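Aspartate carbamoyltransferase (Leishmania major, PDB 7K46) probably catalyses the transfer of the carbamoyl group of carbamoyl phosphate to L-aspartate, an early step of de novo pyrimidine synthesis. Local coordinates at residues A274-A279 / D300-A305; A154-V159 / C235-A240; M283-P288 / D293-D298; Y193-A198 / P229-D234; L150-E155 / I162-I167. One frame throughout, in Å; residues are numbered along the deposited sequence.

Contact 1 of 5, residues A274-A279 / D300-A305; sequences ARLAHA and DDDPRA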
# COMPACT_ATOMS: atom_id res chain seq x y z
N ALA A 274 -41.54 1.26 -3.09
CA ALA A 274 -42.79 1.23 -3.85
C ALA A 274 -42.70 0.25 -5.01
O ALA A 274 -43.65 -0.50 -5.28
CB ALA A 274 -43.14 2.63 -4.35
N ARG A 275 -41.56 0.23 -5.70
CA ARG A 275 -41.39 -0.69 -6.82
C ARG A 275 -41.39 -2.14 -6.36
O ARG A 275 -41.94 -3.02 -7.03
CB ARG A 275 -40.09 -0.38 -7.56
CG ARG A 275 -39.91 -1.19 -8.84
CD ARG A 275 -40.66 -0.54 -9.99
NE ARG A 275 -39.99 0.70 -10.39
CZ ARG A 275 -40.52 1.60 -11.21
NH1 ARG A 275 -41.73 1.44 -11.72
NH2 ARG A 275 -39.81 2.69 -11.52
N LEU A 276 -40.77 -2.42 -5.22
CA LEU A 276 -40.69 -3.81 -4.76
C LEU A 276 -42.00 -4.33 -4.19
O LEU A 276 -42.07 -5.51 -3.85
CB LEU A 276 -39.60 -3.95 -3.69
CG LEU A 276 -38.15 -3.98 -4.18
CD1 LEU A 276 -37.26 -4.48 -3.05
CD2 LEU A 276 -37.99 -4.84 -5.43
N ALA A 277 -43.03 -3.48 -4.08
CA ALA A 277 -44.33 -3.96 -3.60
C ALA A 277 -44.89 -5.04 -4.51
O ALA A 277 -45.65 -5.91 -4.04
CB ALA A 277 -45.31 -2.79 -3.50
N HIS A 278 -44.53 -5.03 -5.79
CA HIS A 278 -45.01 -6.02 -6.74
C HIS A 278 -44.01 -7.15 -6.99
O HIS A 278 -44.30 -8.05 -7.78
CB HIS A 278 -45.35 -5.35 -8.07
CG HIS A 278 -46.46 -4.34 -7.97
ND1 HIS A 278 -46.22 -2.98 -7.88
CD2 HIS A 278 -47.80 -4.49 -7.95
CE1 HIS A 278 -47.38 -2.34 -7.80
NE2 HIS A 278 -48.35 -3.24 -7.84
N ALA A 279 -42.86 -7.15 -6.31
CA ALA A 279 -41.85 -8.17 -6.52
C ALA A 279 -42.21 -9.48 -5.82
O ALA A 279 -42.93 -9.50 -4.82
CB ALA A 279 -40.48 -7.69 -6.04
N ASP A 300 -32.58 -0.78 1.34
CA ASP A 300 -31.28 -1.31 1.73
C ASP A 300 -31.36 -2.39 2.81
O ASP A 300 -30.43 -3.19 2.93
CB ASP A 300 -30.35 -0.19 2.20
CG ASP A 300 -29.81 0.64 1.06
OD1 ASP A 300 -30.07 0.30 -0.12
OD2 ASP A 300 -29.11 1.65 1.34
N ASP A 301 -32.44 -2.41 3.61
CA ASP A 301 -32.61 -3.42 4.64
C ASP A 301 -33.55 -4.54 4.22
O ASP A 301 -33.83 -5.43 5.03
CB ASP A 301 -33.14 -2.78 5.94
CG ASP A 301 -32.16 -1.82 6.56
OD1 ASP A 301 -30.93 -2.06 6.45
OD2 ASP A 301 -32.61 -0.81 7.13
N ASP A 302 -34.09 -4.48 3.01
CA ASP A 302 -34.95 -5.54 2.52
C ASP A 302 -34.13 -6.81 2.29
O ASP A 302 -33.04 -6.73 1.70
CB ASP A 302 -35.63 -5.10 1.22
CG ASP A 302 -36.74 -6.04 0.76
OD1 ASP A 302 -36.43 -7.20 0.44
OD2 ASP A 302 -37.92 -5.61 0.74
N PRO A 303 -34.60 -7.98 2.72
CA PRO A 303 -33.81 -9.20 2.52
C PRO A 303 -33.48 -9.49 1.06
O PRO A 303 -32.50 -10.19 0.78
CB PRO A 303 -34.69 -10.30 3.13
CG PRO A 303 -35.60 -9.59 4.07
CD PRO A 303 -35.85 -8.25 3.45
N ARG A 304 -34.27 -8.97 0.13
CA ARG A 304 -34.00 -9.20 -1.29
C ARG A 304 -32.94 -8.25 -1.85
O ARG A 304 -32.55 -8.41 -3.02
CB ARG A 304 -35.31 -9.06 -2.06
CG ARG A 304 -36.36 -10.06 -1.61
CD ARG A 304 -37.77 -9.68 -2.08
NE ARG A 304 -38.30 -8.47 -1.44
CZ ARG A 304 -39.54 -8.03 -1.60
NH1 ARG A 304 -40.42 -8.68 -2.33
NH2 ARG A 304 -39.90 -6.89 -1.00
N ALA A 305 -32.48 -7.28 -1.07
CA ALA A 305 -31.45 -6.35 -1.53
C ALA A 305 -30.11 -7.07 -1.42
O ALA A 305 -29.54 -7.19 -0.34
CB ALA A 305 -31.48 -5.07 -0.71
O HOH W 1 -43.17 -7.84 -2.52
O HOH W 2 -42.65 -5.76 -0.76
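Arg304 reaches across with its guanidinium group to Leu276 and Ala279. At CB the chain starts beside the backbone N, with CG anti to the carbonyl carbon (chi1 -60°), and this brings CG close over Met283 O. The chain bends at the CG-CD bond (chi3 -68°), which swings the flat end round to Asp302. There the grip is side-on: NE donates to Asp302 OD1 at 2.9 Å and NH2 to Asp302 OD2 at 2.9 Å, both nearly straight, with the two oxygens close to the guanidinium plane and met on their syn sides, tilted somewhat out of the carboxylate plane. Asp302 OD1 also takes the backbone N of Arg304 on its anti lone pair, closing an Asx turn. NH2 also passes Leu276 CB at 4.0 Å, while Leu276 CD1 lies 4.0 Å from Asp302 OD2. NH1, the other terminal nitrogen, packs on Ala279 CB at 3.8 Å and donates to Lys280 O. Two waters lie at the guanidinium edge: water 1 accepts from NH1 and lies within hydrogen-bonding distance of the carbonyls of Leu276 and Ala279, with more acceptors around it than it has protons; water 2 accepts from Arg304 NH2 at 3.0 Å and donates to Leu276 O. No direct hydrogen bond crosses between 274-279 and 300-305. The chemistry is therefore that of an arginine held in place by its own turn: the carboxylate sets the rotation of the guanidinium and probably balances its charge, while waters and aliphatic carbons carry the contact to the turn after helix 273-276.

Contact 2 of 5, residues A154-V159 / C235-A240; sequences AELGAV and CDVLYA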
# COMPACT_ATOMS: atom_id res chain seq x y z
N ALA A 154 -25.97 -18.26 -5.53
CA ALA A 154 -25.95 -18.39 -4.08
C ALA A 154 -27.24 -17.87 -3.45
O ALA A 154 -27.73 -18.44 -2.47
CB ALA A 154 -24.74 -17.65 -3.51
N GLU A 155 -27.79 -16.78 -4.00
CA GLU A 155 -28.98 -16.17 -3.42
C GLU A 155 -30.25 -16.95 -3.76
O GLU A 155 -31.12 -17.12 -2.90
CB GLU A 155 -29.12 -14.72 -3.91
CG GLU A 155 -28.04 -13.76 -3.37
CD GLU A 155 -28.25 -13.38 -1.91
OE1 GLU A 155 -29.40 -13.05 -1.53
OE2 GLU A 155 -27.28 -13.42 -1.14
N LEU A 156 -30.38 -17.43 -5.00
CA LEU A 156 -31.61 -18.09 -5.42
C LEU A 156 -31.52 -19.61 -5.50
O LEU A 156 -32.56 -20.28 -5.55
CB LEU A 156 -32.05 -17.56 -6.79
CG LEU A 156 -32.29 -16.06 -6.88
CD1 LEU A 156 -32.65 -15.65 -8.31
CD2 LEU A 156 -33.36 -15.60 -5.88
N GLY A 157 -30.31 -20.18 -5.54
CA GLY A 157 -30.12 -21.60 -5.64
C GLY A 157 -29.81 -22.10 -7.04
O GLY A 157 -29.36 -23.24 -7.19
N ALA A 158 -30.05 -21.28 -8.06
CA ALA A 158 -29.79 -21.67 -9.45
C ALA A 158 -29.82 -20.43 -10.33
O ALA A 158 -30.48 -19.44 -10.00
CB ALA A 158 -30.81 -22.69 -9.95
N VAL A 159 -29.12 -20.51 -11.46
CA VAL A 159 -29.20 -19.49 -12.50
C VAL A 159 -30.07 -19.97 -13.66
O VAL A 159 -30.86 -19.19 -14.20
CB VAL A 159 -27.79 -19.11 -13.00
CG1 VAL A 159 -27.90 -18.02 -14.06
CG2 VAL A 159 -26.92 -18.63 -11.85
N CYS A 235 -39.95 -11.14 -12.45
CA CYS A 235 -38.50 -11.26 -12.42
C CYS A 235 -37.99 -11.95 -11.16
O CYS A 235 -38.48 -11.70 -10.05
CB CYS A 235 -37.84 -9.89 -12.55
SG CYS A 235 -37.88 -9.24 -14.24
N ASP A 236 -37.00 -12.80 -11.34
CA ASP A 236 -36.22 -13.36 -10.25
C ASP A 236 -35.02 -12.50 -9.89
O ASP A 236 -34.54 -12.56 -8.75
CB ASP A 236 -35.75 -14.76 -10.63
CG ASP A 236 -36.92 -15.65 -11.02
OD1 ASP A 236 -37.80 -15.87 -10.17
OD2 ASP A 236 -36.96 -16.08 -12.20
N VAL A 237 -34.54 -11.69 -10.83
CA VAL A 237 -33.42 -10.78 -10.62
C VAL A 237 -33.75 -9.45 -11.28
O VAL A 237 -34.11 -9.42 -12.47
CB VAL A 237 -32.10 -11.34 -11.20
CG1 VAL A 237 -30.94 -10.33 -11.00
CG2 VAL A 237 -31.76 -12.68 -10.55
N LEU A 238 -33.65 -8.36 -10.52
CA LEU A 238 -33.61 -7.01 -11.07
C LEU A 238 -32.16 -6.54 -10.96
O LEU A 238 -31.67 -6.30 -9.86
CB LEU A 238 -34.53 -6.06 -10.30
CG LEU A 238 -36.01 -6.40 -10.29
CD1 LEU A 238 -36.79 -5.36 -9.47
CD2 LEU A 238 -36.52 -6.47 -11.74
N TYR A 239 -31.49 -6.40 -12.10
CA TYR A 239 -30.07 -6.04 -12.15
C TYR A 239 -30.00 -4.60 -12.64
O TYR A 239 -30.18 -4.33 -13.83
CB TYR A 239 -29.28 -7.01 -13.03
CG TYR A 239 -27.76 -6.84 -13.01
CD1 TYR A 239 -27.14 -5.86 -13.79
CD2 TYR A 239 -26.96 -7.67 -12.24
CE1 TYR A 239 -25.76 -5.71 -13.78
CE2 TYR A 239 -25.57 -7.51 -12.22
CZ TYR A 239 -24.98 -6.54 -13.00
OH TYR A 239 -23.62 -6.40 -12.99
N ALA A 240 -29.74 -3.67 -11.72
CA ALA A 240 -29.72 -2.25 -12.01
C ALA A 240 -28.30 -1.76 -12.26
O ALA A 240 -27.32 -2.30 -11.73
CB ALA A 240 -30.34 -1.46 -10.86
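Asp236 and Val237 both rest on one atom, CD1 of Leu156, at the end of helix 142-156. Asp236 comes first in the walk from Cys235 to Ala240. Its carbonyl O lies 3.6 Å from Leu156 CD1, and its CB lies 4.0 Å from the same methyl, so the leucine touches backbone and side chain together. The carboxylate has other business: OD1 forms a salt bridge with Lys280, and OD2 accepts the backbone N of Ala163 in the neighbouring strand. Val237, where strand 237-240 starts, offers CG2 to Leu156 CD1 at 3.8 Å, the two side chains crossing at a slant. Its CG1 stands anti to the backbone N (chi1 178°), which puts CG2 beside that N, on the flank where the leucine arrives. The same valine packs on Ile152, one turn back in the helix, and further on Tyr239 reaches that helix by way of its hydroxyl, hydrogen-bonded to Asp148. No hydrogen bond crosses between 154-159 and 235-240.

Past Leu156, Gly157 leaves helical angles with a positive phi of 99°, ending the helix; the chain turns away just there, and the carbonyl O of Leu156 is bound by Lys282. What results is a helix C-terminus set against the start of an inner parallel strand, a packing characteristic of the Rossmann-like alpha/beta sandwich of the aspartate-binding domain in carbamoyltransferases.

Contact 3 of 5, residues M283-P288 / D293-D298; sequences MVVMHP and DELSTD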
# COMPACT_ATOMS: atom_id res chain seq x y z
N MET A 283 -36.71 -13.27 -4.76
CA MET A 283 -35.98 -12.61 -5.84
C MET A 283 -34.87 -11.78 -5.21
O MET A 283 -34.81 -11.62 -3.99
CB MET A 283 -36.92 -11.75 -6.71
CG MET A 283 -37.68 -10.63 -5.98
SD MET A 283 -36.66 -9.15 -5.68
CE MET A 283 -36.57 -8.47 -7.34
N VAL A 284 -33.97 -11.26 -6.05
CA VAL A 284 -32.94 -10.35 -5.56
C VAL A 284 -32.83 -9.13 -6.47
O VAL A 284 -33.08 -9.19 -7.68
CB VAL A 284 -31.55 -11.01 -5.41
CG1 VAL A 284 -31.57 -12.06 -4.30
CG2 VAL A 284 -31.09 -11.61 -6.74
N VAL A 285 -32.44 -8.02 -5.85
CA VAL A 285 -32.01 -6.81 -6.54
C VAL A 285 -30.49 -6.78 -6.49
O VAL A 285 -29.89 -6.96 -5.42
CB VAL A 285 -32.61 -5.56 -5.87
CG1 VAL A 285 -32.02 -4.30 -6.49
CG2 VAL A 285 -34.14 -5.56 -5.98
N MET A 286 -29.87 -6.56 -7.64
CA MET A 286 -28.42 -6.52 -7.74
C MET A 286 -28.01 -5.24 -8.46
O MET A 286 -28.80 -4.59 -9.15
CB MET A 286 -27.88 -7.75 -8.48
CG MET A 286 -28.15 -9.07 -7.74
SD MET A 286 -27.78 -10.54 -8.74
CE MET A 286 -26.04 -10.27 -9.15
N HIS A 287 -26.74 -4.88 -8.30
CA HIS A 287 -26.18 -3.66 -8.87
C HIS A 287 -24.67 -3.80 -8.73
O HIS A 287 -24.19 -4.07 -7.62
CB HIS A 287 -26.70 -2.43 -8.12
CG HIS A 287 -26.39 -1.12 -8.79
ND1 HIS A 287 -25.14 -0.79 -9.24
CD2 HIS A 287 -27.18 -0.05 -9.04
CE1 HIS A 287 -25.16 0.43 -9.76
NE2 HIS A 287 -26.40 0.90 -9.65
N PRO A 288 -23.90 -3.64 -9.81
CA PRO A 288 -22.44 -3.82 -9.69
C PRO A 288 -21.77 -2.76 -8.84
O PRO A 288 -20.67 -3.02 -8.31
CB PRO A 288 -21.96 -3.76 -11.15
CG PRO A 288 -23.03 -2.93 -11.87
CD PRO A 288 -24.33 -3.32 -11.19
N ASP A 293 -28.85 7.50 -7.53
CA ASP A 293 -30.21 7.52 -7.02
C ASP A 293 -31.11 6.45 -7.63
O ASP A 293 -32.28 6.37 -7.26
CB ASP A 293 -30.84 8.91 -7.25
CG ASP A 293 -30.51 9.49 -8.63
OD1 ASP A 293 -30.01 8.75 -9.52
OD2 ASP A 293 -30.75 10.70 -8.83
N GLU A 294 -30.60 5.65 -8.57
CA GLU A 294 -31.42 4.68 -9.29
C GLU A 294 -31.80 3.49 -8.43
O GLU A 294 -32.60 2.65 -8.85
CB GLU A 294 -30.68 4.21 -10.55
CG GLU A 294 -29.45 3.34 -10.29
CD GLU A 294 -28.19 4.15 -9.98
OE1 GLU A 294 -28.29 5.38 -9.75
OE2 GLU A 294 -27.10 3.54 -9.97
N LEU A 295 -31.22 3.41 -7.23
CA LEU A 295 -31.52 2.34 -6.28
C LEU A 295 -31.68 3.01 -4.92
O LEU A 295 -30.68 3.45 -4.33
CB LEU A 295 -30.38 1.32 -6.28
CG LEU A 295 -30.37 0.08 -5.41
CD1 LEU A 295 -31.62 -0.72 -5.64
CD2 LEU A 295 -29.14 -0.74 -5.79
N SER A 296 -32.91 3.12 -4.44
CA SER A 296 -33.16 3.89 -3.22
C SER A 296 -32.58 3.21 -1.99
O SER A 296 -32.54 1.98 -1.88
CB SER A 296 -34.66 4.12 -3.02
OG SER A 296 -34.89 4.79 -1.79
N THR A 297 -32.12 4.03 -1.03
CA THR A 297 -31.74 3.47 0.26
C THR A 297 -32.92 2.90 1.02
O THR A 297 -32.71 2.18 2.00
CB THR A 297 -31.06 4.54 1.13
OG1 THR A 297 -31.98 5.61 1.33
CG2 THR A 297 -29.80 5.06 0.46
N ASP A 298 -34.16 3.18 0.60
CA ASP A 298 -35.30 2.68 1.37
C ASP A 298 -35.57 1.19 1.15
O ASP A 298 -36.50 0.66 1.77
CB ASP A 298 -36.55 3.54 1.10
CG ASP A 298 -37.19 3.32 -0.27
OD1 ASP A 298 -36.73 2.48 -1.06
OD2 ASP A 298 -38.19 4.02 -0.55
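The side chains of His287 and Glu294 cross at about a right angle, the imidazole presenting its edge to the carboxylate. The ring and carboxylate planes are turned 39° apart, yet the bond between them is short and fairly straight: His287 NE2 donates to Glu294 OE2 at 2.7 Å with an angle of 161° at the hydrogen. The oxygen lies near the ring plane and is approached on its anti side, a little out of the carboxylate plane. Two bends in the glutamate make this possible. CG sits between the backbone N and the carbonyl carbon (chi1 69°), and the chain folds again at the next bond, so that OE2 faces the ring and OE1 can accept from the backbone N of Val292. The other ring nitrogen, ND1, accepts the backbone N of Leu289, so both nitrogens are engaged and the ring's rotation is fixed.

The side chain of Leu295 runs past those of His287 and Val285 in the opposite direction. Its CD2 is 3.8 Å from His287 CB and its CD1 is 3.7 Å from Val285 CG1, in strand 284-286; these contacts hold for one of two modelled conformers and are less certain.

His287 begins the His-Pro-Leu-Pro-Arg run that marks this enzyme family and that in relatives borders the active site. Chemically, the buried histidine is a clamp with two jobs: it ties Glu294 to the strand end and holds the first turn of that run by Leu289, while the leucine supplies the apolar side of the same joint.

Contact 4 of 5, residues Y193-A198 / P229-D234; sequences YLIAPA and PEIVAD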
# COMPACT_ATOMS: atom_id res chain seq x y z
N TYR A 193 -35.45 -9.36 -19.58
CA TYR A 193 -36.04 -8.06 -19.84
C TYR A 193 -34.91 -7.05 -20.02
O TYR A 193 -34.00 -6.99 -19.20
CB TYR A 193 -36.94 -7.62 -18.68
CG TYR A 193 -38.19 -8.45 -18.51
CD1 TYR A 193 -39.35 -8.16 -19.24
CD2 TYR A 193 -38.23 -9.52 -17.63
CE1 TYR A 193 -40.51 -8.91 -19.09
CE2 TYR A 193 -39.40 -10.29 -17.47
CZ TYR A 193 -40.53 -9.97 -18.21
OH TYR A 193 -41.69 -10.72 -18.07
N LEU A 194 -34.98 -6.27 -21.10
CA LEU A 194 -34.00 -5.21 -21.40
C LEU A 194 -34.70 -3.87 -21.20
O LEU A 194 -35.46 -3.43 -22.06
CB LEU A 194 -33.46 -5.36 -22.81
CG LEU A 194 -32.78 -6.69 -23.14
CD1 LEU A 194 -32.48 -6.79 -24.64
CD2 LEU A 194 -31.51 -6.85 -22.31
N ILE A 195 -34.44 -3.22 -20.06
CA ILE A 195 -35.15 -2.02 -19.64
C ILE A 195 -34.21 -0.83 -19.80
O ILE A 195 -33.23 -0.71 -19.06
CB ILE A 195 -35.64 -2.12 -18.18
CG1 ILE A 195 -36.37 -3.44 -17.92
CG2 ILE A 195 -36.49 -0.89 -17.82
CD1 ILE A 195 -37.66 -3.62 -18.73
N ALA A 196 -34.52 0.06 -20.74
CA ALA A 196 -33.63 1.17 -21.02
C ALA A 196 -34.45 2.33 -21.54
O ALA A 196 -35.45 2.12 -22.24
CB ALA A 196 -32.56 0.79 -22.06
N PRO A 197 -34.07 3.57 -21.23
CA PRO A 197 -34.76 4.72 -21.80
C PRO A 197 -34.68 4.73 -23.33
O PRO A 197 -33.79 4.13 -23.93
CB PRO A 197 -34.03 5.93 -21.21
CG PRO A 197 -33.24 5.41 -20.05
CD PRO A 197 -32.94 3.96 -20.35
N ALA A 198 -35.64 5.43 -23.94
CA ALA A 198 -35.67 5.56 -25.40
C ALA A 198 -34.33 6.03 -25.94
O ALA A 198 -33.77 7.03 -25.48
CB ALA A 198 -36.77 6.55 -25.80
N PRO A 229 -45.42 -2.98 -12.94
CA PRO A 229 -45.71 -4.04 -11.95
C PRO A 229 -45.67 -5.43 -12.55
O PRO A 229 -45.24 -6.37 -11.87
CB PRO A 229 -47.12 -3.67 -11.46
CG PRO A 229 -47.22 -2.21 -11.67
CD PRO A 229 -46.48 -1.96 -12.96
N GLU A 230 -46.08 -5.59 -13.81
CA GLU A 230 -46.09 -6.90 -14.44
C GLU A 230 -44.68 -7.41 -14.67
O GLU A 230 -44.38 -8.59 -14.42
CB GLU A 230 -46.87 -6.85 -15.75
CG GLU A 230 -48.37 -6.60 -15.58
CD GLU A 230 -48.71 -5.16 -15.19
OE1 GLU A 230 -47.94 -4.23 -15.52
OE2 GLU A 230 -49.77 -4.97 -14.56
N ILE A 231 -43.78 -6.55 -15.15
CA ILE A 231 -42.40 -6.97 -15.36
C ILE A 231 -41.74 -7.30 -14.02
O ILE A 231 -41.07 -8.33 -13.88
CB ILE A 231 -41.60 -5.89 -16.12
CG1 ILE A 231 -42.10 -5.78 -17.56
CG2 ILE A 231 -40.10 -6.21 -16.08
CD1 ILE A 231 -41.51 -4.59 -18.32
N VAL A 232 -41.91 -6.42 -13.03
CA VAL A 232 -41.31 -6.63 -11.71
C VAL A 232 -41.78 -7.95 -11.12
O VAL A 232 -40.97 -8.75 -10.62
CB VAL A 232 -41.65 -5.44 -10.79
CG1 VAL A 232 -41.29 -5.75 -9.34
CG2 VAL A 232 -40.94 -4.17 -11.28
N ALA A 233 -43.08 -8.22 -11.20
CA ALA A 233 -43.65 -9.43 -10.61
C ALA A 233 -43.10 -10.70 -11.25
O ALA A 233 -43.08 -11.76 -10.61
CB ALA A 233 -45.18 -9.41 -10.73
N ASP A 234 -42.66 -10.61 -12.50
CA ASP A 234 -42.19 -11.78 -13.24
C ASP A 234 -40.71 -12.07 -13.03
O ASP A 234 -40.25 -13.17 -13.37
CB ASP A 234 -42.47 -11.58 -14.74
CG ASP A 234 -42.31 -12.87 -15.54
OD1 ASP A 234 -42.82 -13.92 -15.10
OD2 ASP A 234 -41.69 -12.82 -16.62
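Tyr193, its CG anti to the carbonyl carbon (chi1 -67°), and Asp234, its CG anti to the backbone N (chi1 -167°), turn their polar ends toward each other from a strand and a helix. The setting is the Rossmann-like parallel sheet of the aspartate-binding domain: strand 191-195 lies inside the sheet, and the short helix 229-234 covers it just before the chain enters strand 237-240. From the helix, Ile231 does the packing. Its CG2 sits over one face of the Tyr193 ring, 3.9 Å from the centroid, in a CH-pi contact, and CG1 follows along the ring to come 3.8 Å from Tyr193 CE1. At its far end Ile231 CD1 meets Ile195 CD1 tip to tip at 4.0 Å, two residues further along the strand and on the same side of the sheet.

Ring and carboxylate planes are almost perpendicular, 88° apart, with Asp234 OD2 lying at the ring edge. Lys191 also binds the tyrosine hydroxyl, and Arg190 forms a salt bridge with Asp234 OD2. The salt bridge to Arg190 probably helps hold Asp234 as an anion. The bond that closes the contact is short: Tyr193 OH donates a hydrogen bond to Asp234 OD2 at 2.6 Å, on the anti side of that oxygen and well out of the carboxylate plane.

Contact 5 of 5, residues L150-E155 / I162-I167; sequences LTIHAE and IAIALI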
# COMPACT_ATOMS: atom_id res chain seq x y z
N LEU A 150 -22.25 -15.89 -9.54
CA LEU A 150 -22.19 -16.50 -8.21
C LEU A 150 -23.27 -15.94 -7.29
O LEU A 150 -23.91 -16.69 -6.55
CB LEU A 150 -20.81 -16.28 -7.59
CG LEU A 150 -20.65 -16.70 -6.12
CD1 LEU A 150 -20.99 -18.18 -5.91
CD2 LEU A 150 -19.24 -16.39 -5.67
N THR A 151 -23.48 -14.62 -7.33
CA THR A 151 -24.48 -14.00 -6.47
C THR A 151 -25.86 -14.56 -6.76
O THR A 151 -26.60 -14.94 -5.84
CB THR A 151 -24.47 -12.48 -6.66
OG1 THR A 151 -23.17 -11.96 -6.33
CG2 THR A 151 -25.52 -11.82 -5.74
N ILE A 152 -26.23 -14.64 -8.04
CA ILE A 152 -27.53 -15.21 -8.39
C ILE A 152 -27.64 -16.63 -7.88
O ILE A 152 -28.60 -17.00 -7.20
CB ILE A 152 -27.76 -15.14 -9.91
CG1 ILE A 152 -27.78 -13.69 -10.38
CG2 ILE A 152 -29.07 -15.83 -10.29
CD1 ILE A 152 -27.74 -13.54 -11.89
N HIS A 153 -26.62 -17.45 -8.17
CA HIS A 153 -26.68 -18.86 -7.78
C HIS A 153 -26.77 -19.02 -6.27
O HIS A 153 -27.54 -19.85 -5.77
CB HIS A 153 -25.45 -19.60 -8.31
CG HIS A 153 -25.44 -21.05 -7.94
ND1 HIS A 153 -25.96 -22.03 -8.75
CD2 HIS A 153 -25.01 -21.68 -6.82
CE1 HIS A 153 -25.83 -23.21 -8.16
NE2 HIS A 153 -25.26 -23.02 -6.99
N ALA A 154 -25.97 -18.26 -5.53
CA ALA A 154 -25.95 -18.39 -4.08
C ALA A 154 -27.24 -17.87 -3.45
O ALA A 154 -27.73 -18.44 -2.47
CB ALA A 154 -24.74 -17.65 -3.51
N GLU A 155 -27.79 -16.78 -4.00
CA GLU A 155 -28.98 -16.17 -3.42
C GLU A 155 -30.25 -16.95 -3.76
O GLU A 155 -31.12 -17.12 -2.90
CB GLU A 155 -29.12 -14.72 -3.91
CG GLU A 155 -28.04 -13.76 -3.37
CD GLU A 155 -28.25 -13.38 -1.91
OE1 GLU A 155 -29.40 -13.05 -1.53
OE2 GLU A 155 -27.28 -13.42 -1.14
N ILE A 162 -34.07 -18.59 -14.67
CA ILE A 162 -34.46 -17.30 -14.12
C ILE A 162 -35.00 -16.38 -15.21
O ILE A 162 -34.67 -16.50 -16.40
CB ILE A 162 -33.28 -16.60 -13.39
CG1 ILE A 162 -32.17 -16.22 -14.38
CG2 ILE A 162 -32.77 -17.45 -12.23
CD1 ILE A 162 -31.08 -15.33 -13.74
N ALA A 163 -35.83 -15.44 -14.77
CA ALA A 163 -36.11 -14.21 -15.51
C ALA A 163 -35.34 -13.08 -14.86
O ALA A 163 -35.43 -12.87 -13.65
CB ALA A 163 -37.61 -13.89 -15.52
N ILE A 164 -34.59 -12.33 -15.67
CA ILE A 164 -33.72 -11.27 -15.17
C ILE A 164 -33.97 -10.02 -15.99
O ILE A 164 -34.13 -10.08 -17.21
CB ILE A 164 -32.23 -11.68 -15.23
CG1 ILE A 164 -31.32 -10.52 -14.80
CG2 ILE A 164 -31.85 -12.18 -16.62
CD1 ILE A 164 -29.86 -10.94 -14.60
N ALA A 165 -34.02 -8.87 -15.31
CA ALA A 165 -34.12 -7.58 -15.98
C ALA A 165 -32.76 -6.89 -15.90
O ALA A 165 -32.19 -6.78 -14.81
CB ALA A 165 -35.19 -6.69 -15.34
N LEU A 166 -32.24 -6.48 -17.05
CA LEU A 166 -31.03 -5.65 -17.12
C LEU A 166 -31.51 -4.23 -17.34
O LEU A 166 -32.23 -3.96 -18.31
CB LEU A 166 -30.10 -6.12 -18.24
CG LEU A 166 -29.75 -7.61 -18.23
CD1 LEU A 166 -28.98 -8.02 -19.48
CD2 LEU A 166 -28.96 -8.02 -16.96
N ILE A 167 -31.17 -3.33 -16.43
CA ILE A 167 -31.82 -2.03 -16.32
C ILE A 167 -30.75 -0.95 -16.36
O ILE A 167 -29.87 -0.92 -15.50
CB ILE A 167 -32.62 -1.91 -15.02
CG1 ILE A 167 -33.64 -3.05 -14.90
CG2 ILE A 167 -33.29 -0.52 -14.91
CD1 ILE A 167 -34.10 -3.27 -13.47
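Helix against sheet is the element here: Ile152 of helix 142-156 packs on Ile162 and Ile164, at the start of strand 163-167, the middle strand of the five-stranded parallel sheet. In relatives of this enzyme the corresponding helix crosses from the carbamoyl-phosphate domain to the aspartate domain, consistent with the way this one ends just before the sheet begins. Ile152 splits its two branches between the partners. CG2, anti to the backbone N, meets Ile162 CD1 at 4.0 Å, the two side chains crossing at about a right angle. The longer branch runs on to CD1, which comes to 4.3 Å from Ile164 CD1, a looser touch. Ile162 can supply its tip because CG1 takes the crowded position between the backbone N and carbonyl carbon (chi1 67°), after which the chain runs out extended. All three isoleucines are buried and no polar group takes part. Val237 also touches Ile152, which brings strand 237-240 to the same residue, as does Val159 from the loop; on other faces the helix is packed by helix 23-41 through Leu150 and by helix 309-326 through Thr151 and Ala154.

Overall arrangement
Contacts 2, 4 and 5 belong to one parallel sheet, and contact 3 starts from 284-286, one of its outer strands within this chain. Contacts 2 and 5 nearly coincide, with centres about 3 Å apart and helix 142-156 in common. Probable backbone hydrogen bonds tie the rest: Tyr193 N lies 2.8 Å from Ile164 O between contacts 4 and 5, and Met286 N lies 2.9 Å from Leu238 O between contacts 2 and 3. Contact 1 joins contact 3, centres about 8 Å apart, where Arg304 O meets Val285 N at 2.9 Å, and it touches contact 4 through His278 on Pro229. Contact 3 carries the His-Pro-Leu-Pro-Arg run that borders the active site in relatives.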